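Alanine racemase (Actinobacillus succinogenes, PDB 3C3K) is probably a LacI-type transcriptional regulator with a periplasmic binding protein-like core, which would bind a small ligand between its two lobes. Local coordinates at residues V65-L77 with P88-V101. Sequence-based numbering, arbitrary orientation.
Sequences VDGVITMDALSEL and PWVQCAEYDPLSTV
Gln91 swings CG away from its backbone N (chi1 158°) and then bends at chi2 (97°), which carries its amide across Thr70 to the loop beyond; Trp89, with CG likewise opposite its N (chi1 -170°), lays its indole against Leu77. Both belong to a beta-alpha-beta crossover, strand 68-70, helix 77-84 and strand 89-92, in the parallel sheet of one lobe of a periplasmic binding protein-like fold. The two strands pair in parallel, and the ladder from Val68 N to Pro88 O ends with Cys92 N on Thr70 O, a nearly straight bond of 2.8 Å. Beyond it, the Gln91 and Glu94 side chains bind main-chain atoms of the 72-74 loop. The NE2 of Gln91 donates to Asp72 O at 2.9 Å, lying in the carbonyl plane, and also reaches Cys92 O from above that carbonyl's plane, so two bonds fix the amide's rotation. Glu94 OE2 accepts from Leu74 N on the anti side but tilted out of the carboxylate plane, and also from Gln137 N at the start of helix 137-152, so one carboxylate oxygen links the loop after strand 68-70 to the other lobe. On the face bearing Ile69 and Val90, Ile69 CG2 meets Cys92 SG at 3.4 Å, and helix 239-254 packs against Val90 and Cys92. On the other face, Val68 CG1 lies beside Trp89 CD1, while the Leu77 side chain runs past the indole in the opposite direction, CD1 being 3.6 Å from CZ2. Val101 CG2 sits over one face of this ring, offset toward the rim, and Leu77 O lies in plane at its edge, 3.5 Å from Trp89 CH2.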
loop_
_atom_site.group_PDB
_atom_site.type_symbol
_atom_site.label_atom_id
_atom_site.label_comp_id
_atom_site.label_asym_id
_atom_site.label_seq_id
_atom_site.Cartn_x
_atom_site.Cartn_y
_atom_site.Cartn_z
ATOM N N VAL B 65 16.831 -10.107 15.914
ATOM C CA VAL B 65 15.464 -10.586 15.842
ATOM C C VAL B 65 15.463 -12.036 16.258
ATOM O O VAL B 65 16.504 -12.741 16.075
ATOM C CB VAL B 65 14.874 -10.487 14.401
ATOM C CG1 VAL B 65 14.894 -9.038 13.873
ATOM C CG2 VAL B 65 15.635 -11.406 13.454
ATOM N N ASP B 66 14.307 -12.451 16.808
ATOM C CA ASP B 66 14.063 -13.774 17.324
ATOM C C ASP B 66 13.442 -14.780 16.333
ATOM O O ASP B 66 13.272 -15.958 16.678
ATOM C CB ASP B 66 13.137 -13.649 18.534
ATOM C CG ASP B 66 13.840 -13.101 19.784
ATOM O OD1 ASP B 66 14.992 -12.607 19.689
ATOM O OD2 ASP B 66 13.214 -13.168 20.879
ATOM N N GLY B 67 13.156 -14.366 15.104
ATOM C CA GLY B 67 12.460 -15.271 14.170
ATOM C C GLY B 67 12.075 -14.515 12.908
ATOM O O GLY B 67 12.103 -13.285 12.892
ATOM N N VAL B 68 11.793 -15.246 11.830
ATOM C CA VAL B 68 11.459 -14.645 10.541
ATOM C C VAL B 68 10.116 -15.189 9.955
ATOM O O VAL B 68 9.849 -16.377 9.993
ATOM C CB VAL B 68 12.701 -14.734 9.568
ATOM C CG1 VAL B 68 13.275 -16.071 9.586
ATOM C CG2 VAL B 68 12.363 -14.328 8.098
ATOM N N ILE B 69 9.242 -14.269 9.502
ATOM C CA ILE B 69 8.069 -14.615 8.665
ATOM C C ILE B 69 8.366 -14.111 7.299
ATOM O O ILE B 69 8.804 -12.981 7.154
ATOM C CB ILE B 69 6.794 -13.970 9.206
ATOM C CG1 ILE B 69 6.561 -14.505 10.609
ATOM C CG2 ILE B 69 5.555 -14.305 8.285
ATOM C CD1 ILE B 69 5.457 -13.721 11.387
ATOM N N THR B 70 8.302 -14.991 6.319
ATOM C CA THR B 70 8.589 -14.651 4.931
ATOM C C THR B 70 7.320 -14.766 4.044
ATOM O O THR B 70 6.516 -15.669 4.218
ATOM C CB THR B 70 9.774 -15.490 4.340
ATOM O OG1 THR B 70 10.098 -14.934 3.041
ATOM C CG2 THR B 70 9.455 -17.016 4.250
ATOM N N MET B 71 7.144 -13.797 3.138
ATOM C CA MET B 71 6.112 -13.831 2.179
ATOM C C MET B 71 6.808 -14.002 0.775
ATOM O O MET B 71 6.141 -13.950 -0.248
ATOM C CB MET B 71 5.269 -12.541 2.214
ATOM C CG MET B 71 4.760 -12.029 3.654
ATOM S SD MET B 71 3.832 -10.418 3.440
ATOM C CE MET B 71 2.474 -11.127 2.693
ATOM N N ASP B 72 8.111 -14.321 0.748
ATOM C CA ASP B 72 8.780 -14.536 -0.563
ATOM C C ASP B 72 8.434 -15.811 -1.305
ATOM O O ASP B 72 7.826 -16.755 -0.733
ATOM C CB ASP B 72 10.287 -14.505 -0.366
ATOM C CG ASP B 72 10.838 -13.088 -0.228
ATOM O OD1 ASP B 72 10.090 -12.151 -0.463
ATOM O OD2 ASP B 72 12.073 -12.948 -0.009
ATOM N N ALA B 73 8.852 -15.869 -2.580
ATOM C CA ALA B 73 8.633 -17.055 -3.402
ATOM C C ALA B 73 9.145 -18.302 -2.679
ATOM O O ALA B 73 10.237 -18.292 -2.039
ATOM C CB ALA B 73 9.329 -16.911 -4.801
ATOM N N LEU B 74 8.338 -19.361 -2.772
ATOM C CA LEU B 74 8.588 -20.665 -2.135
ATOM C C LEU B 74 9.942 -21.194 -2.464
ATOM O O LEU B 74 10.582 -21.767 -1.617
ATOM C CB LEU B 74 7.539 -21.685 -2.646
ATOM C CG LEU B 74 7.487 -23.064 -2.018
ATOM C CD1 LEU B 74 7.015 -22.897 -0.609
ATOM C CD2 LEU B 74 6.530 -23.898 -2.832
ATOM N N SER B 75 10.428 -20.952 -3.691
ATOM C CA SER B 75 11.704 -21.498 -4.106
ATOM C C SER B 75 12.970 -20.859 -3.449
ATOM O O SER B 75 14.149 -21.328 -3.630
ATOM C CB SER B 75 11.818 -21.291 -5.597
ATOM O OG SER B 75 11.885 -19.921 -5.884
ATOM N N GLU B 76 12.724 -19.800 -2.685
ATOM C CA GLU B 76 13.778 -19.141 -1.931
ATOM C C GLU B 76 14.069 -19.926 -0.658
ATOM O O GLU B 76 15.131 -19.768 -0.104
ATOM C CB GLU B 76 13.344 -17.719 -1.556
ATOM C CG GLU B 76 14.533 -16.800 -1.181
ATOM C CD GLU B 76 14.137 -15.367 -0.899
ATOM O OE1 GLU B 76 13.233 -15.145 -0.023
ATOM O OE2 GLU B 76 14.787 -14.481 -1.509
ATOM N N LEU B 77 13.101 -20.691 -0.151
ATOM C CA LEU B 77 13.276 -21.383 1.113
ATOM C C LEU B 77 14.543 -22.243 1.138
ATOM O O LEU B 77 15.355 -22.067 2.026
ATOM C CB LEU B 77 12.028 -22.180 1.485
ATOM C CG LEU B 77 11.023 -21.663 2.521
ATOM C CD1 LEU B 77 10.943 -20.232 2.595
ATOM C CD2 LEU B 77 9.639 -22.320 2.342
ATOM N N PRO B 88 13.201 -19.835 14.600
ATOM C CA PRO B 88 11.770 -19.774 14.248
ATOM C C PRO B 88 11.532 -19.184 12.838
ATOM O O PRO B 88 12.113 -18.153 12.508
ATOM C CB PRO B 88 11.188 -18.847 15.283
ATOM C CG PRO B 88 12.097 -19.058 16.499
ATOM C CD PRO B 88 13.483 -19.138 15.874
ATOM N N TRP B 89 10.723 -19.872 12.016
ATOM C CA TRP B 89 10.565 -19.541 10.587
ATOM C C TRP B 89 9.163 -19.960 10.174
ATOM O O TRP B 89 8.713 -21.076 10.487
ATOM C CB TRP B 89 11.629 -20.332 9.801
ATOM C CG TRP B 89 11.863 -20.025 8.370
ATOM C CD1 TRP B 89 11.389 -18.986 7.652
ATOM C CD2 TRP B 89 12.766 -20.740 7.499
ATOM N NE1 TRP B 89 11.904 -19.011 6.376
ATOM C CE2 TRP B 89 12.744 -20.094 6.256
ATOM C CE3 TRP B 89 13.565 -21.883 7.662
ATOM C CZ2 TRP B 89 13.514 -20.541 5.147
ATOM C CZ3 TRP B 89 14.347 -22.353 6.538
ATOM C CH2 TRP B 89 14.326 -21.662 5.315
ATOM N N VAL B 90 8.464 -19.073 9.462
ATOM C CA VAL B 90 7.111 -19.344 8.988
ATOM C C VAL B 90 6.983 -18.735 7.629
ATOM O O VAL B 90 7.453 -17.640 7.422
ATOM C CB VAL B 90 6.016 -18.718 9.867
ATOM C CG1 VAL B 90 4.663 -18.920 9.258
ATOM C CG2 VAL B 90 5.988 -19.326 11.285
ATOM N N GLN B 91 6.315 -19.437 6.718
ATOM C CA GLN B 91 6.079 -18.934 5.390
ATOM C C GLN B 91 4.622 -18.550 5.242
ATOM O O GLN B 91 3.725 -19.293 5.661
ATOM C CB GLN B 91 6.505 -19.953 4.328
ATOM C CG GLN B 91 5.788 -19.703 2.934
ATOM C CD GLN B 91 6.725 -18.908 2.028
ATOM O OE1 GLN B 91 7.909 -19.215 1.967
ATOM N NE2 GLN B 91 6.206 -17.892 1.341
ATOM N N CYS B 92 4.371 -17.371 4.705
ATOM C CA CYS B 92 3.000 -16.905 4.402
ATOM C C CYS B 92 2.698 -16.944 2.928
ATOM O O CYS B 92 3.527 -16.558 2.104
ATOM C CB CYS B 92 2.821 -15.439 4.785
ATOM S SG CYS B 92 2.750 -15.068 6.508
ATOM N N ALA B 93 1.468 -17.340 2.594
ATOM C CA ALA B 93 0.918 -17.156 1.262
ATOM C C ALA B 93 1.523 -18.023 0.199
ATOM O O ALA B 93 1.151 -17.892 -0.919
ATOM C CB ALA B 93 0.981 -15.687 0.817
ATOM N N GLU B 94 2.435 -18.903 0.544
ATOM C CA GLU B 94 2.856 -19.979 -0.354
ATOM C C GLU B 94 2.537 -21.317 0.339
ATOM O O GLU B 94 2.666 -21.449 1.549
ATOM C CB GLU B 94 4.344 -19.884 -0.684
ATOM C CG GLU B 94 4.753 -18.695 -1.544
ATOM C CD GLU B 94 4.633 -18.986 -3.018
ATOM O OE1 GLU B 94 3.532 -19.403 -3.442
ATOM O OE2 GLU B 94 5.639 -18.812 -3.743
ATOM N N TYR B 95 2.088 -22.287 -0.427
ATOM C CA TYR B 95 1.668 -23.574 0.133
ATOM C C TYR B 95 2.367 -24.742 -0.531
ATOM O O TYR B 95 2.127 -24.989 -1.716
ATOM C CB TYR B 95 0.169 -23.746 -0.066
ATOM C CG TYR B 95 -0.418 -25.021 0.445
ATOM C CD1 TYR B 95 -0.283 -25.374 1.771
ATOM C CD2 TYR B 95 -1.189 -25.818 -0.367
ATOM C CE1 TYR B 95 -0.833 -26.520 2.280
ATOM C CE2 TYR B 95 -1.772 -26.954 0.110
ATOM C CZ TYR B 95 -1.591 -27.286 1.461
ATOM O OH TYR B 95 -2.150 -28.392 1.984
ATOM N N ASP B 96 3.212 -25.447 0.240
ATOM C CA ASP B 96 3.761 -26.724 -0.162
ATOM C C ASP B 96 3.738 -27.635 1.049
ATOM O O ASP B 96 4.478 -27.407 2.012
ATOM C CB ASP B 96 5.206 -26.603 -0.603
ATOM C CG ASP B 96 5.758 -27.935 -1.085
ATOM O OD1 ASP B 96 5.000 -28.953 -1.085
ATOM O OD2 ASP B 96 6.933 -27.942 -1.503
ATOM N N PRO B 97 2.828 -28.624 1.058
ATOM C CA PRO B 97 2.765 -29.475 2.274
ATOM C C PRO B 97 3.975 -30.412 2.502
ATOM O O PRO B 97 4.117 -31.012 3.589
ATOM C CB PRO B 97 1.432 -30.250 2.133
ATOM C CG PRO B 97 0.826 -29.851 0.766
ATOM C CD PRO B 97 1.764 -28.891 0.073
ATOM N N LEU B 98 4.852 -30.522 1.505
ATOM C CA LEU B 98 6.054 -31.305 1.649
ATOM C C LEU B 98 7.169 -30.402 2.188
ATOM O O LEU B 98 8.227 -30.872 2.641
ATOM C CB LEU B 98 6.439 -31.958 0.305
ATOM C CG LEU B 98 5.459 -33.075 -0.093
ATOM C CD1 LEU B 98 5.969 -33.718 -1.343
ATOM C CD2 LEU B 98 5.211 -34.155 1.036
ATOM N N SER B 99 6.945 -29.104 2.232
ATOM C CA SER B 99 8.008 -28.258 2.809
ATOM C C SER B 99 8.078 -28.456 4.332
ATOM O O SER B 99 7.058 -28.738 4.953
ATOM C CB SER B 99 7.761 -26.799 2.429
ATOM O OG SER B 99 8.389 -25.936 3.337
ATOM N N THR B 100 9.263 -28.380 4.935
ATOM C CA THR B 100 9.362 -28.463 6.383
ATOM C C THR B 100 9.135 -27.134 7.141
ATOM O O THR B 100 9.111 -27.117 8.349
ATOM C CB THR B 100 10.688 -29.040 6.826
ATOM O OG1 THR B 100 11.766 -28.273 6.254
ATOM C CG2 THR B 100 10.770 -30.502 6.371
ATOM N N VAL B 101 8.963 -26.038 6.422
ATOM C CA VAL B 101 8.740 -24.743 7.036
ATOM C C VAL B 101 7.255 -24.541 7.175
ATOM O O VAL B 101 6.529 -24.669 6.197
ATOM C CB VAL B 101 9.335 -23.661 6.166
ATOM C CG1 VAL B 101 9.052 -22.229 6.768
ATOM C CG2 VAL B 101 10.859 -23.948 5.973
#